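Cellulase (Uncultured bacterium, PDB 3WX5) probably hydrolyses internal beta-1,4-glucosidic bonds of cellulose as a family 12 endoglucanase. Local coordinates at residues A[106-111]-A[221-226]; A[116-121]-A[147-152]; A[167-172]-A[183-188]. One frame throughout, in Å; residues are numbered along the deposited sequence.

Overall arrangement
Interaction 1 is the deepest of the three: it joins strand 101-111 of one sheet to strand 215-225 of the other mainly through van der Waals and CH-pi contacts round Trp108, with no hydrogen bond between its segments. Interactions 2 and 3 lie within the second sheet, each an antiparallel strand pair held by backbone hydrogen bonds, and both are only partly buried, with polar and charged side chains and bridging waters at their more open parts. Interactions 1 and 2 meet because strands 215-225 and 117-127 are neighbours; Glu224 bonds Asn119 there. Interactions 2 and 3 meet where strand 140-149 runs beside strand 179-185, and Arg184 reaches the carbonyl of Val152. Interactions 1 and 3 do not touch.

Interaction 1: A[106-111]-A[221-226]; sequences SNWRLT and TGFELW
Trp108 and Thr221 meet through two similar first torsions. In Trp108 the indole is carried straight out from strand 101-111, CG opposite the backbone N (chi1 -170°), which turns one face of the ring to the threonine. In Thr221 it is OG1 that stands anti to the N (chi1 -167°), which leaves CG2 wedged between N and carbonyl carbon and turns both branches onto the same indole face. CG2 sits almost on the normal of the five-membered ring, 3.5 Å from its centroid, a close CH-pi contact. OG1 lies over the six-membered part, 3.3 Å from CZ3 of Trp108, and also makes a weak hydrogen bond to the carbonyl of Ala121. On the opposite face of the indole lies Leu110 CB, 4.0 Å above the ring plane, so the aromatic system is sandwiched between its own strand and the partner. The two strands belong to the two facing sheets of the beta-jelly-roll sandwich characteristic of family 12 glycoside hydrolases, and this contact fills part of the space between the sheets. Phe223 approaches the CZ2 and CH2 end of the indole: its ring is inclined at 47° to it, with CZ 3.8 Å from Trp108 CZ2. The edge of the phenyl ring also meets Leu110, whose CB is 4.1 Å from Phe223 CE1. The carbonyl O of Gly222 approaches Trp108 CH2 at 3.5 Å. The indole nitrogen is satisfied elsewhere, NE1 bonding to Ser234 OG, while Ala120 and Leu146 of the opposite sheet also pack against the Trp108 side chain.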
loop_
_atom_site.group_PDB
_atom_site.type_symbol
_atom_site.label_atom_id
_atom_site.label_comp_id
_atom_site.label_asym_id
_atom_site.label_seq_id
_atom_site.Cartn_x
_atom_site.Cartn_y
_atom_site.Cartn_z
ATOM N N SER A 106 -1.942 7.440 9.422
ATOM C CA SER A 106 -2.522 7.695 8.121
ATOM C C SER A 106 -4.046 7.657 8.144
ATOM O O SER A 106 -4.638 6.974 8.975
ATOM C CB SER A 106 -1.922 6.694 7.144
ATOM O OG SER A 106 -2.473 6.840 5.857
ATOM N N ASN A 107 -4.664 8.517 7.334
ATOM C CA ASN A 107 -6.073 8.413 6.974
ATOM C C ASN A 107 -6.281 7.837 5.572
ATOM O O ASN A 107 -5.504 8.123 4.660
ATOM C CB ASN A 107 -6.755 9.795 7.015
ATOM C CG ASN A 107 -6.515 10.546 8.304
ATOM O OD1 ASN A 107 -6.177 9.971 9.332
ATOM N ND2 ASN A 107 -6.683 11.869 8.244
ATOM N N TRP A 108 -7.407 7.150 5.364
ATOM C CA TRP A 108 -7.770 6.686 4.024
ATOM C C TRP A 108 -9.246 6.320 4.022
ATOM O O TRP A 108 -9.765 5.822 5.014
ATOM C CB TRP A 108 -6.947 5.446 3.633
ATOM C CG TRP A 108 -7.094 5.049 2.167
ATOM C CD1 TRP A 108 -7.034 5.882 1.066
ATOM C CD2 TRP A 108 -7.204 3.713 1.647
ATOM N NE1 TRP A 108 -7.247 5.148 -0.089
ATOM C CE2 TRP A 108 -7.335 3.816 0.241
ATOM C CE3 TRP A 108 -7.237 2.440 2.240
ATOM C CZ2 TRP A 108 -7.380 2.689 -0.589
ATOM C CZ3 TRP A 108 -7.330 1.318 1.410
ATOM C CH2 TRP A 108 -7.431 1.453 0.016
ATOM N N ARG A 109 -9.902 6.496 2.878
ATOM C CA ARG A 109 -11.274 6.024 2.714
ATOM C C ARG A 109 -11.355 5.277 1.388
ATOM O O ARG A 109 -10.817 5.725 0.385
ATOM C CB ARG A 109 -12.245 7.201 2.705
ATOM C CG ARG A 109 -13.706 6.794 2.555
ATOM C CD ARG A 109 -14.661 7.983 2.817
ATOM N NE ARG A 109 -14.647 8.942 1.713
ATOM C CZ ARG A 109 -15.319 8.771 0.574
ATOM N NH1 ARG A 109 -16.044 7.677 0.383
ATOM N NH2 ARG A 109 -15.242 9.673 -0.387
ATOM N N LEU A 110 -11.989 4.116 1.399
ATOM C CA LEU A 110 -12.115 3.348 0.179
ATOM C C LEU A 110 -13.596 3.121 -0.133
ATOM O O LEU A 110 -14.457 3.053 0.776
ATOM C CB LEU A 110 -11.362 2.029 0.313
ATOM C CG LEU A 110 -11.916 1.104 1.418
ATOM C CD1 LEU A 110 -12.584 -0.120 0.835
ATOM C CD2 LEU A 110 -10.854 0.712 2.444
ATOM N N THR A 111 -13.893 3.010 -1.417
ATOM C CA THR A 111 -15.231 2.634 -1.845
ATOM C C THR A 111 -15.137 1.232 -2.454
ATOM O O THR A 111 -14.495 1.044 -3.495
ATOM C CB THR A 111 -15.774 3.673 -2.869
ATOM O OG1 THR A 111 -15.730 4.984 -2.275
ATOM C CG2 THR A 111 -17.220 3.338 -3.272
ATOM N N THR A 221 -0.986 3.144 -0.224
ATOM C CA THR A 221 -2.179 2.324 -0.113
ATOM C C THR A 221 -2.897 2.273 -1.453
ATOM O O THR A 221 -2.623 3.096 -2.333
ATOM C CB THR A 221 -3.119 2.861 0.983
ATOM O OG1 THR A 221 -4.109 1.864 1.270
ATOM C CG2 THR A 221 -3.807 4.184 0.511
ATOM N N GLY A 222 -3.745 1.270 -1.643
ATOM C CA GLY A 222 -4.367 1.057 -2.962
ATOM C C GLY A 222 -5.091 -0.259 -2.965
ATOM O O GLY A 222 -5.462 -0.751 -1.899
ATOM N N PHE A 223 -5.213 -0.878 -4.141
ATOM C CA PHE A 223 -6.020 -2.094 -4.266
ATOM C C PHE A 223 -5.163 -3.112 -4.997
ATOM O O PHE A 223 -4.747 -2.864 -6.132
ATOM C CB PHE A 223 -7.275 -1.805 -5.097
ATOM C CG PHE A 223 -8.116 -0.668 -4.548
ATOM C CD1 PHE A 223 -8.980 -0.897 -3.485
ATOM C CD2 PHE A 223 -7.973 0.636 -5.039
ATOM C CE1 PHE A 223 -9.743 0.138 -2.946
ATOM C CE2 PHE A 223 -8.718 1.701 -4.481
ATOM C CZ PHE A 223 -9.616 1.438 -3.453
ATOM N N GLU A 224 -4.918 -4.272 -4.394
ATOM C CA GLU A 224 -4.351 -5.339 -5.211
ATOM C C GLU A 224 -5.475 -5.956 -6.029
ATOM O O GLU A 224 -6.500 -6.381 -5.483
ATOM C CB GLU A 224 -3.636 -6.399 -4.367
ATOM C CG GLU A 224 -2.415 -5.869 -3.600
ATOM C CD GLU A 224 -1.573 -6.991 -3.002
ATOM O OE1 GLU A 224 -2.066 -7.728 -2.117
ATOM O OE2 GLU A 224 -0.428 -7.178 -3.457
ATOM N N LEU A 225 -5.267 -6.065 -7.337
ATOM C CA LEU A 225 -6.321 -6.583 -8.206
ATOM C C LEU A 225 -5.897 -7.946 -8.765
ATOM O O LEU A 225 -4.830 -8.065 -9.352
ATOM C CB LEU A 225 -6.568 -5.603 -9.351
ATOM C CG LEU A 225 -6.950 -4.199 -8.889
ATOM C CD1 LEU A 225 -7.166 -3.309 -10.087
ATOM C CD2 LEU A 225 -8.183 -4.244 -7.957
ATOM N N TRP A 226 -6.715 -8.981 -8.541
ATOM C CA TRP A 226 -6.523 -10.246 -9.235
ATOM C C TRP A 226 -7.482 -10.354 -10.437
ATOM O O TRP A 226 -7.128 -10.891 -11.485
ATOM C CB TRP A 226 -6.769 -11.428 -8.305
ATOM C CG TRP A 226 -5.707 -11.653 -7.232
ATOM C CD1 TRP A 226 -4.751 -12.633 -7.216
ATOM C CD2 TRP A 226 -5.640 -11.007 -5.957
ATOM N NE1 TRP A 226 -4.063 -12.606 -6.019
ATOM C CE2 TRP A 226 -4.613 -11.634 -5.221
ATOM C CE3 TRP A 226 -6.321 -9.924 -5.381
ATOM C CZ2 TRP A 226 -4.237 -11.210 -3.945
ATOM C CZ3 TRP A 226 -5.952 -9.518 -4.093
ATOM C CH2 TRP A 226 -4.940 -10.185 -3.387
#

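Interaction 2: A[116-121]-A[147-152]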
loop_
_atom_site.group_PDB
_atom_site.type_symbol
_atom_site.label_atom_id
_atom_site.label_comp_id
_atom_site.label_asym_id
_atom_site.label_seq_id
_atom_site.Cartn_x
_atom_site.Cartn_y
_atom_site.Cartn_z
ATOM N N GLY A 116 -15.488 -8.844 -8.829
ATOM C CA GLY A 116 -14.029 -8.944 -8.894
ATOM C C GLY A 116 -13.375 -9.666 -7.732
ATOM O O GLY A 116 -14.039 -10.139 -6.780
ATOM N N ARG A 117 -12.052 -9.787 -7.825
ATOM C CA ARG A 117 -11.259 -10.353 -6.752
ATOM C C ARG A 117 -10.121 -9.378 -6.488
ATOM O O ARG A 117 -9.329 -9.093 -7.392
ATOM C CB ARG A 117 -10.708 -11.725 -7.187
ATOM C CG ARG A 117 -11.838 -12.703 -7.576
ATOM C CD ARG A 117 -11.288 -14.121 -7.815
ATOM N NE ARG A 117 -10.903 -14.704 -6.523
ATOM C CZ ARG A 117 -9.698 -15.183 -6.233
ATOM N NH1 ARG A 117 -8.736 -15.202 -7.168
ATOM N NH2 ARG A 117 -9.452 -15.639 -5.009
ATOM N N TRP A 118 -10.126 -8.779 -5.301
ATOM C CA TRP A 118 -9.284 -7.606 -5.006
ATOM C C TRP A 118 -9.197 -7.431 -3.496
ATOM O O TRP A 118 -9.930 -8.085 -2.726
ATOM C CB TRP A 118 -9.865 -6.316 -5.627
ATOM C CG TRP A 118 -11.338 -6.101 -5.259
ATOM C CD1 TRP A 118 -12.434 -6.449 -6.021
ATOM C CD2 TRP A 118 -11.859 -5.503 -4.057
ATOM N NE1 TRP A 118 -13.588 -6.138 -5.344
ATOM C CE2 TRP A 118 -13.272 -5.569 -4.136
ATOM C CE3 TRP A 118 -11.275 -4.900 -2.935
ATOM C CZ2 TRP A 118 -14.101 -5.114 -3.108
ATOM C CZ3 TRP A 118 -12.115 -4.421 -1.902
ATOM C CH2 TRP A 118 -13.515 -4.534 -2.008
ATOM N N ASN A 119 -8.229 -6.629 -3.065
ATOM C CA ASN A 119 -8.195 -6.174 -1.683
ATOM C C ASN A 119 -7.969 -4.673 -1.660
ATOM O O ASN A 119 -7.712 -4.083 -2.721
ATOM C CB ASN A 119 -7.109 -6.912 -0.890
ATOM C CG ASN A 119 -5.682 -6.528 -1.306
ATOM O OD1 ASN A 119 -5.419 -5.400 -1.745
ATOM N ND2 ASN A 119 -4.733 -7.422 -1.017
ATOM N N ALA A 120 -8.209 -4.054 -0.501
ATOM C CA ALA A 120 -7.848 -2.650 -0.284
ATOM C C ALA A 120 -6.859 -2.663 0.868
ATOM O O ALA A 120 -7.163 -3.212 1.925
ATOM C CB ALA A 120 -9.113 -1.829 0.110
ATOM N N ALA A 121 -5.640 -2.176 0.629
ATOM C CA ALA A 121 -4.524 -2.519 1.502
ATOM C C ALA A 121 -3.414 -1.483 1.447
ATOM O O ALA A 121 -3.061 -0.999 0.370
ATOM C CB ALA A 121 -3.972 -3.909 1.168
ATOM N N ASN A 147 -10.024 -4.441 3.489
ATOM C CA ASN A 147 -11.252 -4.880 2.819
ATOM C C ASN A 147 -10.842 -5.690 1.567
ATOM O O ASN A 147 -9.676 -5.707 1.182
ATOM C CB ASN A 147 -12.112 -3.645 2.437
ATOM C CG ASN A 147 -13.613 -3.923 2.477
ATOM O OD1 ASN A 147 -14.430 -3.077 2.920
ATOM N ND2 ASN A 147 -13.995 -5.093 1.997
ATOM N N TRP A 148 -11.757 -6.485 1.037
ATOM C CA TRP A 148 -11.412 -7.422 -0.048
ATOM C C TRP A 148 -12.680 -8.106 -0.538
ATOM O O TRP A 148 -13.737 -7.976 0.076
ATOM C CB TRP A 148 -10.431 -8.498 0.453
ATOM C CG TRP A 148 -11.021 -9.345 1.552
ATOM C CD1 TRP A 148 -11.834 -10.452 1.406
ATOM C CD2 TRP A 148 -10.861 -9.149 2.957
ATOM N NE1 TRP A 148 -12.179 -10.953 2.642
ATOM C CE2 TRP A 148 -11.620 -10.153 3.611
ATOM C CE3 TRP A 148 -10.190 -8.192 3.731
ATOM C CZ2 TRP A 148 -11.732 -10.218 4.998
ATOM C CZ3 TRP A 148 -10.317 -8.243 5.114
ATOM C CH2 TRP A 148 -11.100 -9.251 5.730
ATOM N N ARG A 149 -12.556 -8.834 -1.645
ATOM C CA ARG A 149 -13.647 -9.638 -2.137
ATOM C C ARG A 149 -13.060 -10.844 -2.802
ATOM O O ARG A 149 -12.033 -10.739 -3.444
ATOM C CB ARG A 149 -14.473 -8.846 -3.147
ATOM C CG ARG A 149 -15.641 -9.646 -3.685
ATOM C CD ARG A 149 -16.454 -8.837 -4.696
ATOM N NE ARG A 149 -17.347 -9.708 -5.463
ATOM C CZ ARG A 149 -18.577 -10.024 -5.077
ATOM N NH1 ARG A 149 -19.068 -9.517 -3.941
ATOM N NH2 ARG A 149 -19.326 -10.820 -5.842
ATOM N N GLY A 150 -13.706 -11.998 -2.635
ATOM C CA GLY A 150 -13.396 -13.153 -3.468
ATOM C C GLY A 150 -12.480 -14.172 -2.828
ATOM O O GLY A 150 -11.901 -15.003 -3.517
ATOM N N ASN A 151 -12.352 -14.137 -1.502
ATOM C CA ASN A 151 -11.502 -15.104 -0.788
ATOM C C ASN A 151 -10.044 -15.054 -1.200
ATOM O O ASN A 151 -9.351 -16.063 -1.120
ATOM C CB ASN A 151 -12.022 -16.567 -0.914
ATOM C CG ASN A 151 -11.553 -17.458 0.254
ATOM O OD1 ASN A 151 -11.597 -17.039 1.408
ATOM N ND2 ASN A 151 -11.166 -18.695 -0.040
ATOM N N VAL A 152 -9.567 -13.880 -1.617
ATOM C CA VAL A 152 -8.149 -13.684 -1.881
ATOM C C VAL A 152 -7.377 -13.823 -0.563
ATOM O O VAL A 152 -7.943 -13.565 0.492
ATOM C CB VAL A 152 -7.909 -12.297 -2.536
ATOM C CG1 VAL A 152 -8.506 -12.272 -3.950
ATOM C CG2 VAL A 152 -8.512 -11.174 -1.672
HETATM O O HOH W 1 -16.161 -11.654 -7.062
#
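One face of the Trp118 indole lies flat against the chain of the partner strand: Arg149 CB sits 3.3 Å above the ring plane, and the backbone of Trp148 covers the six-membered part, its CA 3.6 Å from Trp118 CZ3. The guanidinium of Arg117 is held differently. Val152 CG1 rests on one of its faces, 3.7 Å from NH2, while the carbonyl O of Gly150 lies at its edge, within the guanidinium plane. NE and NH2 both donate to that single oxygen, the bond from NH2 to Gly150 O being 2.9 Å long, a side-on grip made possible by the bend at chi3 (72°). The remaining nitrogen, NH1, forms a salt bridge with Asp71. A side chain at position 150 would run into Arg117 CG, consistent with the glycine there. Arg149, extended, donates from NE to a water, which in turn donates to Gly116 O. Between the antiparallel backbones, Arg149 N donates to Trp118 O (2.9 Å) and Ala120 N to Asn147 O (2.8 Å), and Asn119 and Trp148 form the non-hydrogen-bonded pair between these rungs. Trp118, Ala120, Asn147 and Arg149 share one face, where Leu110 of the opposite sheet packs on Ala120 and Asn147. Asn119 and Trp148 share the other, where Asn119 bonds Glu224, consistent with the concave, cleft-lining side of the larger sheet in a family 12 jelly roll.

Interaction 3: A[167-172]-A[183-188]; sequences ATWEVW and YRRTTP
Strands 167-175 and 179-185 form a beta hairpin, and this contact lies along the part remote from its turn. Glu170 and Arg184 are its hydrogen-bonded pair, Glu170 N reaching Arg184 O and Arg184 N returning to Glu170 O, both at 2.9 Å. Beyond the last strand residue the ladder gains one more rung, Thr186 N to Thr168 O at 3.0 Å. On one face Arg185 lays its extended chain over Trp169, with CG in CH-pi contact 3.8 Å from the centroid of the six-membered ring. Its guanidinium passes on to Ala167, whose CB lies over one face 3.4 Å from NH2, and NH1 donates to Thr187 O. With an alanine in place of Arg185, the indole would probably lose the cover of CG and CD, and the Thr187 carbonyl this donor. On the same side Val171 CG2 packs against Tyr183 CE2 at 3.8 Å. On the other, the Glu170 carboxylate runs alongside Arg184 without direct ionic contact; a water donates to OE1 and accepts a weak bond from Arg184 NH1, while the anti lone pair of OE1 accepts Trp172 NE1 at 3.0 Å, in the indole plane. Arg184 NH2 bonds Val152 O instead. The hairpin is flanked by strand 157-164 beside its first strand and strand 140-149, parallel, beside its second, while Phe200 of helix 197-206 packs edge-to-face with both Trp169 and Tyr183.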
loop_
_atom_site.group_PDB
_atom_site.type_symbol
_atom_site.label_atom_id
_atom_site.label_comp_id
_atom_site.label_asym_id
_atom_site.label_seq_id
_atom_site.Cartn_x
_atom_site.Cartn_y
_atom_site.Cartn_z
ATOM N N ALA A 167 -7.714 -2.243 16.689
ATOM C CA ALA A 167 -8.455 -3.322 16.038
ATOM C C ALA A 167 -7.671 -4.613 16.136
ATOM O O ALA A 167 -6.634 -4.649 16.792
ATOM C CB ALA A 167 -8.737 -2.967 14.569
ATOM N N THR A 168 -8.247 -5.684 15.581
ATOM C CA THR A 168 -7.690 -7.025 15.625
ATOM C C THR A 168 -7.307 -7.459 14.207
ATOM O O THR A 168 -8.053 -7.172 13.251
ATOM C CB THR A 168 -8.773 -7.996 16.229
ATOM O OG1 THR A 168 -8.942 -7.614 17.606
ATOM C CG2 THR A 168 -8.279 -9.414 16.221
ATOM N N TRP A 169 -6.184 -8.177 14.090
ATOM C CA TRP A 169 -5.589 -8.555 12.795
ATOM C C TRP A 169 -5.040 -9.978 12.811
ATOM O O TRP A 169 -4.393 -10.393 13.758
ATOM C CB TRP A 169 -4.438 -7.590 12.423
ATOM C CG TRP A 169 -4.788 -6.116 12.686
ATOM C CD1 TRP A 169 -4.729 -5.462 13.899
ATOM C CD2 TRP A 169 -5.293 -5.154 11.738
ATOM N NE1 TRP A 169 -5.244 -4.181 13.767
ATOM C CE2 TRP A 169 -5.576 -3.963 12.454
ATOM C CE3 TRP A 169 -5.521 -5.176 10.352
ATOM C CZ2 TRP A 169 -6.013 -2.791 11.820
ATOM C CZ3 TRP A 169 -6.030 -4.034 9.741
ATOM C CH2 TRP A 169 -6.280 -2.855 10.486
ATOM N N GLU A 170 -5.219 -10.674 11.695
ATOM C CA GLU A 170 -4.423 -11.857 11.349
ATOM C C GLU A 170 -3.038 -11.458 10.913
ATOM O O GLU A 170 -2.903 -10.535 10.114
ATOM C CB GLU A 170 -5.085 -12.581 10.169
ATOM C CG GLU A 170 -6.566 -12.937 10.416
ATOM C CD GLU A 170 -7.222 -13.542 9.200
ATOM O OE1 GLU A 170 -6.510 -13.808 8.220
ATOM O OE2 GLU A 170 -8.462 -13.710 9.194
ATOM N N VAL A 171 -2.010 -12.181 11.376
ATOM C CA VAL A 171 -0.649 -11.901 10.930
ATOM C C VAL A 171 -0.196 -13.013 9.985
ATOM O O VAL A 171 -0.323 -14.201 10.322
ATOM C CB VAL A 171 0.334 -11.793 12.128
ATOM C CG1 VAL A 171 1.680 -11.316 11.669
ATOM C CG2 VAL A 171 -0.223 -10.822 13.208
ATOM N N TRP A 172 0.192 -12.630 8.766
ATOM C CA TRP A 172 0.687 -13.577 7.737
ATOM C C TRP A 172 2.123 -13.263 7.420
ATOM O O TRP A 172 2.496 -12.084 7.400
ATOM C CB TRP A 172 -0.122 -13.417 6.450
ATOM C CG TRP A 172 -1.548 -13.836 6.611
ATOM C CD1 TRP A 172 -2.541 -13.184 7.306
ATOM C CD2 TRP A 172 -2.120 -15.034 6.112
ATOM N NE1 TRP A 172 -3.716 -13.925 7.261
ATOM C CE2 TRP A 172 -3.479 -15.056 6.513
ATOM C CE3 TRP A 172 -1.635 -16.062 5.278
ATOM C CZ2 TRP A 172 -4.349 -16.092 6.141
ATOM C CZ3 TRP A 172 -2.482 -17.103 4.946
ATOM C CH2 TRP A 172 -3.833 -17.106 5.362
ATOM N N TYR A 183 -1.038 -7.845 7.569
ATOM C CA TYR A 183 -2.010 -7.811 8.662
ATOM C C TYR A 183 -3.377 -7.705 8.032
ATOM O O TYR A 183 -3.692 -6.692 7.434
ATOM C CB TYR A 183 -1.771 -6.600 9.579
ATOM C CG TYR A 183 -0.429 -6.686 10.293
ATOM C CD1 TYR A 183 0.742 -6.254 9.661
ATOM C CD2 TYR A 183 -0.324 -7.275 11.560
ATOM C CE1 TYR A 183 1.995 -6.377 10.294
ATOM C CE2 TYR A 183 0.924 -7.382 12.212
ATOM C CZ TYR A 183 2.071 -6.927 11.571
ATOM O OH TYR A 183 3.320 -7.130 12.131
ATOM N N ARG A 184 -4.200 -8.737 8.194
ATOM C CA ARG A 184 -5.523 -8.715 7.595
ATOM C C ARG A 184 -6.529 -8.433 8.702
ATOM O O ARG A 184 -6.674 -9.246 9.619
ATOM C CB ARG A 184 -5.834 -10.077 6.945
ATOM C CG ARG A 184 -7.146 -10.074 6.162
ATOM C CD ARG A 184 -7.544 -11.482 5.665
ATOM N NE ARG A 184 -8.402 -11.326 4.498
ATOM C CZ ARG A 184 -8.439 -12.173 3.469
ATOM N NH1 ARG A 184 -7.751 -13.316 3.522
ATOM N NH2 ARG A 184 -9.164 -11.871 2.391
ATOM N N ARG A 185 -7.331 -7.383 8.549
ATOM C CA ARG A 185 -8.253 -7.001 9.643
ATOM C C ARG A 185 -9.255 -8.144 9.817
ATOM O O ARG A 185 -9.635 -8.777 8.824
ATOM C CB ARG A 185 -9.004 -5.715 9.293
ATOM C CG ARG A 185 -9.433 -4.923 10.530
ATOM C CD ARG A 185 -10.077 -3.605 10.094
ATOM N NE ARG A 185 -10.356 -2.706 11.219
ATOM C CZ ARG A 185 -11.388 -2.829 12.043
ATOM N NH1 ARG A 185 -12.278 -3.815 11.873
ATOM N NH2 ARG A 185 -11.587 -1.895 12.977
ATOM N N THR A 186 -9.621 -8.457 11.057
ATOM C CA THR A 186 -10.506 -9.615 11.313
ATOM C C THR A 186 -11.919 -9.348 10.802
ATOM O O THR A 186 -12.681 -10.291 10.531
ATOM C CB THR A 186 -10.558 -10.008 12.813
ATOM O OG1 THR A 186 -10.956 -8.879 13.580
ATOM C CG2 THR A 186 -9.174 -10.455 13.316
ATOM N N THR A 187 -12.307 -8.067 10.757
ATOM C CA THR A 187 -13.458 -7.655 9.950
ATOM C C THR A 187 -13.139 -6.464 9.067
ATOM O O THR A 187 -12.372 -5.582 9.458
ATOM C CB THR A 187 -14.705 -7.308 10.815
ATOM O OG1 THR A 187 -14.392 -6.224 11.678
ATOM C CG2 THR A 187 -15.116 -8.518 11.670
ATOM N N PRO A 188 -13.727 -6.426 7.863
ATOM C CA PRO A 188 -13.370 -5.361 6.903
ATOM C C PRO A 188 -13.925 -3.992 7.303
ATOM O O PRO A 188 -14.928 -3.933 8.015
ATOM C CB PRO A 188 -13.966 -5.852 5.577
ATOM C CG PRO A 188 -15.011 -6.902 5.975
ATOM C CD PRO A 188 -14.644 -7.449 7.307
HETATM O O HOH W 2 -9.966 -11.516 8.453
HETATM O O HOH W 3 -7.737 -14.701 5.970
#